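Local coordinates for succinoglycan biosynthesis protein (Bacillus cereus ATCC 14579, PDB 2QGM), which is of uncertain function but probably belongs with the erythromycin esterase-like enzymes, with a possible part in succinoglycan synthesis, at residues Y124-K129 with D154-P159; G118-E123 with A174-S179; F106-M111 with M291-T296. All blocks are in the same frame, centred on the assembly; numbering follows the deposited sequence.

Contact 1 (Y124-K129 with D154-P159)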
loop_
_atom_site.group_PDB
_atom_site.type_symbol
_atom_site.label_atom_id
_atom_site.label_comp_id
_atom_site.label_asym_id
_atom_site.label_seq_id
_atom_site.Cartn_x
_atom_site.Cartn_y
_atom_site.Cartn_z
ATOM N N TYR A 124 -7.402 -3.998 16.783
ATOM C CA TYR A 124 -6.983 -2.832 17.552
ATOM C C TYR A 124 -7.876 -1.621 17.286
ATOM O O TYR A 124 -8.327 -0.951 18.225
ATOM C CB TYR A 124 -5.544 -2.429 17.224
ATOM C CG TYR A 124 -5.108 -1.220 18.026
ATOM C CD1 TYR A 124 -4.809 -1.338 19.375
ATOM C CD2 TYR A 124 -5.089 0.054 17.459
ATOM C CE1 TYR A 124 -4.502 -0.226 20.148
ATOM C CE2 TYR A 124 -4.789 1.183 18.228
ATOM C CZ TYR A 124 -4.494 1.029 19.578
ATOM O OH TYR A 124 -4.183 2.114 20.371
ATOM N N ILE A 125 -8.115 -1.322 16.010
ATOM C CA ILE A 125 -8.937 -0.160 15.684
ATOM C C ILE A 125 -10.435 -0.373 15.925
ATOM O O ILE A 125 -11.202 0.582 15.865
ATOM C CB ILE A 125 -8.693 0.336 14.221
ATOM C CG1 ILE A 125 -9.195 -0.680 13.198
ATOM C CG2 ILE A 125 -7.208 0.601 14.010
ATOM C CD1 ILE A 125 -9.349 -0.071 11.807
ATOM N N GLN A 126 -10.848 -1.607 16.208
ATOM C CA GLN A 126 -12.261 -1.879 16.488
ATOM C C GLN A 126 -12.518 -1.910 17.998
ATOM O O GLN A 126 -13.535 -1.407 18.464
ATOM C CB GLN A 126 -12.708 -3.229 15.909
ATOM C CG GLN A 126 -12.447 -3.413 14.432
ATOM C CD GLN A 126 -13.226 -2.464 13.546
ATOM O OE1 GLN A 126 -12.852 -2.242 12.395
ATOM N NE2 GLN A 126 -14.321 -1.911 14.063
ATOM N N THR A 127 -11.583 -2.484 18.756
ATOM C CA THR A 127 -11.753 -2.626 20.199
ATOM C C THR A 127 -10.696 -1.978 21.089
ATOM O O THR A 127 -10.900 -1.851 22.297
ATOM C CB THR A 127 -11.837 -4.113 20.578
ATOM O OG1 THR A 127 -10.599 -4.761 20.267
ATOM C CG2 THR A 127 -12.958 -4.789 19.803
ATOM N N GLY A 128 -9.569 -1.583 20.507
ATOM C CA GLY A 128 -8.513 -0.965 21.293
ATOM C C GLY A 128 -7.645 -1.985 22.010
ATOM O O GLY A 128 -6.889 -1.640 22.916
ATOM N N LYS A 129 -7.757 -3.246 21.605
ATOM C CA LYS A 129 -6.971 -4.327 22.202
ATOM C C LYS A 129 -5.688 -4.550 21.403
ATOM O O LYS A 129 -5.715 -4.600 20.172
ATOM C CB LYS A 129 -7.794 -5.623 22.237
ATOM C CG LYS A 129 -7.087 -6.829 22.860
ATOM C CD LYS A 129 -8.049 -8.008 23.031
ATOM C CE LYS A 129 -7.425 -9.168 23.808
ATOM N NZ LYS A 129 -6.286 -9.823 23.092
ATOM N N ASP A 154 -9.762 5.929 17.339
ATOM C CA ASP A 154 -10.604 7.011 17.868
ATOM C C ASP A 154 -11.840 7.217 16.995
ATOM O O ASP A 154 -12.945 7.361 17.511
ATOM C CB ASP A 154 -9.841 8.341 17.948
ATOM C CG ASP A 154 -8.711 8.319 18.960
ATOM O OD1 ASP A 154 -8.740 7.480 19.888
ATOM O OD2 ASP A 154 -7.794 9.160 18.830
ATOM N N TYR A 155 -11.647 7.236 15.678
ATOM C CA TYR A 155 -12.757 7.429 14.747
ATOM C C TYR A 155 -13.797 6.324 14.967
ATOM O O TYR A 155 -14.990 6.598 15.096
ATOM C CB TYR A 155 -12.253 7.410 13.290
ATOM C CG TYR A 155 -13.341 7.662 12.251
ATOM C CD1 TYR A 155 -13.691 8.959 11.863
ATOM C CD2 TYR A 155 -14.064 6.602 11.701
ATOM C CE1 TYR A 155 -14.741 9.187 10.961
ATOM C CE2 TYR A 155 -15.112 6.821 10.797
ATOM C CZ TYR A 155 -15.444 8.112 10.435
ATOM O OH TYR A 155 -16.483 8.322 9.554
ATOM N N ASN A 156 -13.334 5.079 15.037
ATOM C CA ASN A 156 -14.217 3.936 15.246
ATOM C C ASN A 156 -14.857 3.928 16.631
ATOM O O ASN A 156 -15.886 3.286 16.847
ATOM C CB ASN A 156 -13.443 2.624 15.046
ATOM C CG ASN A 156 -13.238 2.281 13.582
ATOM O OD1 ASN A 156 -12.545 1.317 13.251
ATOM N ND2 ASN A 156 -13.842 3.058 12.700
ATOM N N ALA A 157 -14.245 4.641 17.569
ATOM C CA ALA A 157 -14.756 4.698 18.937
ATOM C C ALA A 157 -15.919 5.685 19.071
ATOM O O ALA A 157 -16.653 5.663 20.062
ATOM C CB ALA A 157 -13.629 5.081 19.889
ATOM N N ASP A 158 -16.081 6.553 18.081
ATOM C CA ASP A 158 -17.171 7.533 18.111
ATOM C C ASP A 158 -18.456 6.813 17.710
ATOM O O ASP A 158 -18.629 6.447 16.548
ATOM C CB ASP A 158 -16.881 8.666 17.129
ATOM C CG ASP A 158 -17.953 9.736 17.141
ATOM O OD1 ASP A 158 -18.991 9.548 17.814
ATOM O OD2 ASP A 158 -17.760 10.772 16.472
ATOM N N PRO A 159 -19.385 6.615 18.664
ATOM C CA PRO A 159 -20.641 5.922 18.359
ATOM C C PRO A 159 -21.461 6.583 17.253
ATOM O O PRO A 159 -22.368 5.971 16.693
ATOM C CB PRO A 159 -21.364 5.903 19.706
ATOM C CG PRO A 159 -20.918 7.181 20.337
ATOM C CD PRO A 159 -19.424 7.204 20.015
HETATM O O HOH W 1 -15.201 0.723 18.015
#
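One water molecule joins Gln126 to Asn156, lying 2.7 Å from Gln126 O and 2.9 Å from Asn156 O. It bridges backbone carbonyls near the C-terminal ends of two helices, 115-127 and 143-157, which belong to the α/β fold of the erythromycin esterase-like family. Water is well suited to this place, because the last carbonyls of a helix have no amide of a following turn to bind. The two backbones come nearest here as well, with 6.3 Å between Gln126 CA and Asn156 CA.

Asn156 supplies the largest share of the contact. It points at the other helix end, and its CB is 3.1 Å from Ile125 O. The amides of Asn156 and Gln126 are both probably reversed as modelled; Ile125 O lies 3.0 Å from the atom named Asn156 OD1, and with the amide turned back this could become a hydrogen bond. The side chain of Gln126 starts away from Asn156, but a bend at chi2 (-65°) brings its amide back, with the two amide planes 27° apart. Ile125 holds CG1 between its backbone N and carbonyl carbon (chi1 68°), which sets CD1 3.8 Å from the atom named Asn156 OD1; the same side chain also packs on Ile149 and Met152 of helix 143-157 and on Phe167 of strand 166-171. Helix 115-127 ends at Thr127, and Gly128 turns to a positive phi, while Gly128 N still bonds to Tyr124 O at 2.7 Å.

Contact 2 (G118-E123 with A174-S179); sequences GLKLNE and ALDQGS
The N-cap of helix 177-190 is the centre of this contact, and it illustrates how one carboxylate can both cap one helix and pair with a lysine of another. Asp176 sits just before the first turn with CG between its backbone N and carbonyl carbon (chi1 71°), which folds the carboxylate back over the turn. Its two oxygens divide the work. Asp176 OD1 accepts from Ser179 OG at 2.7 Å, nearly along the C-O axis, and takes a weak capping bond from Ser179 N. Asp176 OD2 faces the other helix and forms a salt bridge with Lys120 NZ at 3.3 Å.

Lys120 arrives from the opposite direction, extended until a bend at chi4 (-54°), and its CE also lies 3.2 Å from Asp176 OD2. A water donates to Asp176 OD2 at 2.6 Å and accepts a weak bond from Lys120 NZ. Next to this polar group, Leu119 CD1 packs 4.0 Å from Ser179 OG. Helix 253-269 backs the junction, with Trp255 against Leu119 and Thr259 against Ser179, while Asn122 ties helix 115-127 to strand 166-171 through Phe167 N.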
loop_
_atom_site.group_PDB
_atom_site.type_symbol
_atom_site.label_atom_id
_atom_site.label_comp_id
_atom_site.label_asym_id
_atom_site.label_seq_id
_atom_site.Cartn_x
_atom_site.Cartn_y
_atom_site.Cartn_z
ATOM N N GLY A 118 -2.688 -7.559 9.718
ATOM C CA GLY A 118 -3.890 -6.793 9.437
ATOM C C GLY A 118 -5.026 -7.161 10.371
ATOM O O GLY A 118 -5.735 -6.282 10.857
ATOM N N LEU A 119 -5.199 -8.461 10.616
ATOM C CA LEU A 119 -6.246 -8.969 11.503
ATOM C C LEU A 119 -6.097 -8.356 12.902
ATOM O O LEU A 119 -7.082 -7.966 13.523
ATOM C CB LEU A 119 -6.160 -10.506 11.602
ATOM C CG LEU A 119 -6.375 -11.327 10.321
ATOM C CD1 LEU A 119 -6.269 -12.827 10.623
ATOM C CD2 LEU A 119 -7.743 -11.013 9.732
ATOM N N LYS A 120 -4.856 -8.263 13.380
ATOM C CA LYS A 120 -4.581 -7.710 14.698
ATOM C C LYS A 120 -4.751 -6.199 14.718
ATOM O O LYS A 120 -5.224 -5.638 15.709
ATOM C CB LYS A 120 -3.163 -8.079 15.156
ATOM C CG LYS A 120 -2.888 -9.577 15.192
ATOM C CD LYS A 120 -1.436 -9.868 15.551
ATOM C CE LYS A 120 -1.075 -11.337 15.327
ATOM N NZ LYS A 120 -1.993 -12.267 16.042
ATOM N N LEU A 121 -4.358 -5.534 13.639
ATOM C CA LEU A 121 -4.505 -4.080 13.577
ATOM C C LEU A 121 -5.983 -3.740 13.477
ATOM O O LEU A 121 -6.435 -2.738 14.041
ATOM C CB LEU A 121 -3.739 -3.509 12.379
ATOM C CG LEU A 121 -2.242 -3.363 12.669
ATOM C CD1 LEU A 121 -1.448 -3.279 11.371
ATOM C CD2 LEU A 121 -2.021 -2.135 13.534
ATOM N N ASN A 122 -6.743 -4.574 12.775
ATOM C CA ASN A 122 -8.165 -4.301 12.651
ATOM C C ASN A 122 -8.805 -4.484 14.017
ATOM O O ASN A 122 -9.645 -3.691 14.421
ATOM C CB ASN A 122 -8.839 -5.211 11.617
ATOM C CG ASN A 122 -10.177 -4.660 11.153
ATOM O OD1 ASN A 122 -10.395 -3.446 11.167
ATOM N ND2 ASN A 122 -11.073 -5.544 10.724
ATOM N N GLU A 123 -8.391 -5.514 14.748
ATOM C CA GLU A 123 -8.948 -5.737 16.077
ATOM C C GLU A 123 -8.608 -4.536 16.952
ATOM O O GLU A 123 -9.426 -4.098 17.761
ATOM C CB GLU A 123 -8.374 -7.012 16.699
ATOM C CG GLU A 123 -9.018 -7.380 18.026
ATOM C CD GLU A 123 -8.490 -8.684 18.593
ATOM O OE1 GLU A 123 -8.351 -9.651 17.816
ATOM O OE2 GLU A 123 -8.211 -8.742 19.814
ATOM N N ALA A 174 4.233 -13.545 4.998
ATOM C CA ALA A 174 4.240 -14.487 6.109
ATOM C C ALA A 174 2.807 -14.769 6.566
ATOM O O ALA A 174 1.908 -13.950 6.362
ATOM C CB ALA A 174 5.042 -13.920 7.278
ATOM N N LEU A 175 2.596 -15.940 7.160
ATOM C CA LEU A 175 1.284 -16.290 7.692
ATOM C C LEU A 175 1.521 -16.620 9.154
ATOM O O LEU A 175 2.182 -17.606 9.473
ATOM C CB LEU A 175 0.697 -17.504 6.973
ATOM C CG LEU A 175 0.319 -17.331 5.501
ATOM C CD1 LEU A 175 -0.066 -18.687 4.927
ATOM C CD2 LEU A 175 -0.823 -16.341 5.377
ATOM N N ASP A 176 0.999 -15.777 10.037
ATOM C CA ASP A 176 1.162 -15.963 11.470
ATOM C C ASP A 176 0.187 -17.003 12.011
ATOM O O ASP A 176 -0.770 -17.384 11.340
ATOM C CB ASP A 176 0.935 -14.633 12.187
ATOM C CG ASP A 176 -0.520 -14.212 12.175
ATOM O OD1 ASP A 176 -1.140 -14.264 11.096
ATOM O OD2 ASP A 176 -1.036 -13.830 13.247
ATOM N N GLN A 177 0.443 -17.462 13.233
ATOM C CA GLN A 177 -0.410 -18.457 13.875
ATOM C C GLN A 177 -1.825 -17.896 14.034
ATOM O O GLN A 177 -2.809 -18.635 13.978
ATOM C CB GLN A 177 0.173 -18.828 15.242
ATOM C CG GLN A 177 -0.545 -19.954 15.965
ATOM C CD GLN A 177 -0.590 -21.238 15.160
ATOM O OE1 GLN A 177 0.412 -21.654 14.576
ATOM N NE2 GLN A 177 -1.758 -21.873 15.117
ATOM N N GLY A 178 -1.911 -16.586 14.233
ATOM C CA GLY A 178 -3.205 -15.945 14.385
ATOM C C GLY A 178 -4.101 -16.190 13.179
ATOM O O GLY A 178 -5.316 -16.315 13.323
ATOM N N SER A 179 -3.507 -16.259 11.990
ATOM C CA SER A 179 -4.278 -16.500 10.769
ATOM C C SER A 179 -4.876 -17.903 10.755
ATOM O O SER A 179 -6.055 -18.079 10.483
ATOM C CB SER A 179 -3.404 -16.294 9.523
ATOM O OG SER A 179 -3.044 -14.928 9.371
HETATM O O HOH W 2 -3.331 -12.694 12.907
#

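Contact 3 (F106-M111 with M291-T296)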
loop_
_atom_site.group_PDB
_atom_site.type_symbol
_atom_site.label_atom_id
_atom_site.label_comp_id
_atom_site.label_asym_id
_atom_site.label_seq_id
_atom_site.Cartn_x
_atom_site.Cartn_y
_atom_site.Cartn_z
ATOM N N PHE A 106 -14.508 7.350 2.613
ATOM C CA PHE A 106 -13.658 6.183 2.425
ATOM C C PHE A 106 -13.714 5.400 3.731
ATOM O O PHE A 106 -13.685 5.985 4.814
ATOM C CB PHE A 106 -12.239 6.608 2.039
ATOM C CG PHE A 106 -12.083 6.862 0.562
ATOM C CD1 PHE A 106 -11.581 5.873 -0.278
ATOM C CD2 PHE A 106 -12.505 8.068 0.003
ATOM C CE1 PHE A 106 -11.501 6.080 -1.666
ATOM C CE2 PHE A 106 -12.434 8.294 -1.379
ATOM C CZ PHE A 106 -11.931 7.297 -2.214
ATOM N N THR A 107 -13.805 4.078 3.628
ATOM C CA THR A 107 -13.966 3.237 4.812
ATOM C C THR A 107 -13.037 2.038 4.952
ATOM O O THR A 107 -12.810 1.545 6.055
ATOM C CB THR A 107 -15.403 2.726 4.860
ATOM O OG1 THR A 107 -15.721 2.121 3.599
ATOM C CG2 THR A 107 -16.373 3.881 5.114
ATOM N N ASN A 108 -12.514 1.553 3.837
ATOM C CA ASN A 108 -11.614 0.399 3.878
ATOM C C ASN A 108 -10.172 0.852 3.743
ATOM O O ASN A 108 -9.801 1.488 2.754
ATOM C CB ASN A 108 -11.940 -0.566 2.736
ATOM C CG ASN A 108 -13.393 -0.976 2.727
ATOM O OD1 ASN A 108 -14.057 -0.938 1.689
ATOM N ND2 ASN A 108 -13.899 -1.377 3.885
ATOM N N PHE A 109 -9.356 0.530 4.738
ATOM C CA PHE A 109 -7.956 0.904 4.682
ATOM C C PHE A 109 -7.143 -0.366 4.439
ATOM O O PHE A 109 -6.932 -1.164 5.360
ATOM C CB PHE A 109 -7.529 1.572 5.990
ATOM C CG PHE A 109 -6.113 2.064 5.979
ATOM C CD1 PHE A 109 -5.759 3.204 5.257
ATOM C CD2 PHE A 109 -5.114 1.356 6.651
ATOM C CE1 PHE A 109 -4.428 3.632 5.200
ATOM C CE2 PHE A 109 -3.787 1.775 6.598
ATOM C CZ PHE A 109 -3.440 2.911 5.871
ATOM N N ALA A 110 -6.705 -0.549 3.194
ATOM C CA ALA A 110 -5.921 -1.726 2.795
ATOM C C ALA A 110 -4.451 -1.339 2.722
ATOM O O ALA A 110 -4.047 -0.556 1.856
ATOM C CB ALA A 110 -6.410 -2.244 1.434
HETATM N N MSE A 111 -3.653 -1.893 3.629
HETATM C CA MSE A 111 -2.231 -1.548 3.709
HETATM C C MSE A 111 -1.300 -2.661 3.251
HETATM O O MSE A 111 -1.635 -3.836 3.342
HETATM C CB MSE A 111 -1.886 -1.165 5.157
HETATM C CG MSE A 111 -0.464 -0.658 5.368
HETATM SE SE MSE A 111 -0.051 -0.305 7.226
HETATM C CE MSE A 111 0.355 1.558 7.109
HETATM N N MSE A 291 -9.652 -5.464 -3.702
HETATM C CA MSE A 291 -10.986 -5.571 -4.271
HETATM C C MSE A 291 -11.897 -6.412 -3.395
HETATM O O MSE A 291 -13.100 -6.179 -3.348
HETATM C CB MSE A 291 -10.901 -6.126 -5.696
HETATM C CG MSE A 291 -10.314 -5.078 -6.637
HETATM SE SE MSE A 291 -10.160 -5.576 -8.498
HETATM C CE MSE A 291 -12.036 -5.849 -8.895
ATOM N N TRP A 292 -11.333 -7.387 -2.690
ATOM C CA TRP A 292 -12.150 -8.202 -1.806
ATOM C C TRP A 292 -12.723 -7.294 -0.711
ATOM O O TRP A 292 -13.871 -7.432 -0.309
ATOM C CB TRP A 292 -11.324 -9.316 -1.160
ATOM C CG TRP A 292 -12.017 -9.936 0.014
ATOM C CD1 TRP A 292 -12.971 -10.913 -0.012
ATOM C CD2 TRP A 292 -11.849 -9.572 1.386
ATOM N NE1 TRP A 292 -13.408 -11.179 1.265
ATOM C CE2 TRP A 292 -12.734 -10.364 2.146
ATOM C CE3 TRP A 292 -11.034 -8.645 2.055
ATOM C CZ2 TRP A 292 -12.834 -10.262 3.540
ATOM C CZ3 TRP A 292 -11.130 -8.541 3.439
ATOM C CH2 TRP A 292 -12.025 -9.347 4.165
ATOM N N ALA A 293 -11.908 -6.360 -0.235
ATOM C CA ALA A 293 -12.342 -5.460 0.813
ATOM C C ALA A 293 -13.507 -4.591 0.348
ATOM O O ALA A 293 -14.480 -4.392 1.083
ATOM C CB ALA A 293 -11.186 -4.580 1.260
ATOM N N GLN A 294 -13.399 -4.072 -0.869
ATOM C CA GLN A 294 -14.434 -3.208 -1.424
ATOM C C GLN A 294 -15.743 -3.957 -1.635
ATOM O O GLN A 294 -16.807 -3.485 -1.244
ATOM C CB GLN A 294 -13.974 -2.628 -2.759
ATOM C CG GLN A 294 -15.008 -1.762 -3.458
ATOM C CD GLN A 294 -15.435 -0.563 -2.632
ATOM O OE1 GLN A 294 -14.630 0.039 -1.918
ATOM N NE2 GLN A 294 -16.706 -0.205 -2.734
ATOM N N GLU A 295 -15.664 -5.134 -2.244
ATOM C CA GLU A 295 -16.872 -5.898 -2.516
ATOM C C GLU A 295 -17.529 -6.481 -1.273
ATOM O O GLU A 295 -18.730 -6.736 -1.265
ATOM C CB GLU A 295 -16.587 -7.023 -3.512
ATOM C CG GLU A 295 -15.583 -8.051 -3.048
ATOM C CD GLU A 295 -15.412 -9.193 -4.042
ATOM O OE1 GLU A 295 -16.334 -10.030 -4.156
ATOM O OE2 GLU A 295 -14.361 -9.239 -4.714
ATOM N N THR A 296 -16.749 -6.672 -0.216
ATOM C CA THR A 296 -17.283 -7.246 1.012
ATOM C C THR A 296 -17.870 -6.227 1.975
ATOM O O THR A 296 -18.949 -6.436 2.527
ATOM C CB THR A 296 -16.197 -8.043 1.754
ATOM O OG1 THR A 296 -15.663 -9.042 0.877
ATOM C CG2 THR A 296 -16.787 -8.722 2.988
#
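Asn108 lays its CB near the methyl group of Ala293, with 4.3 Å between the two CB atoms, and sets its amide beside the Ala293 carbonyl, where Asn108 CG is 3.9 Å from Ala293 O. That amide is probably turned over in the model, so its polar partners stay unsettled. The side chains of Gln294 and Asn108 cross at about a right angle, their amide planes 70° apart. Gln294 has CG anti to its backbone N (chi1 177°) and then bends at chi2, which brings its end nearer Asn108; that end is bonded through OE1 to Thr301 OG1 of the adjoining strand 301-304 and through NE2 to Gly299 O.

These residues illustrate a helix laid on one face of the mainly parallel sheet of an α/β fold. Strand 108-111 runs between strands 301-304 and 166-171, parallel to both. Asn108 and Ala110 send their CB atoms toward helix 276-297, whereas Phe109 points away and packs on Met148 and Met152 of helix 143-157. Ala293 also touches Ile168 of the neighbouring strand 166-171. Within the helix, Trp292 O accepts from both Thr296 N and Thr296 OG1, the two donors reaching it from opposite faces of its plane.

Overall arrangement
Chemistry differs with place in the fold. Contact 3, with its centre about 12 Å from that of the chain, packs helix on sheet in the core. Contacts 1 and 2 both use helix 115-127, which follows strand 108-111 in the chain, and their centres lie about 17 Å apart. Contact 1 is buried despite its greater distance from the chain centre and relies on water and carbonyls at helix ends; contact 2, at the surface, is mainly ionic, with a leucine packed beside it. Lys129 CD touches Glu123 OE2 at 3.3 Å, linking these two. Contact 1 is nested within the loop closed by contact 2, and both within that of contact 3.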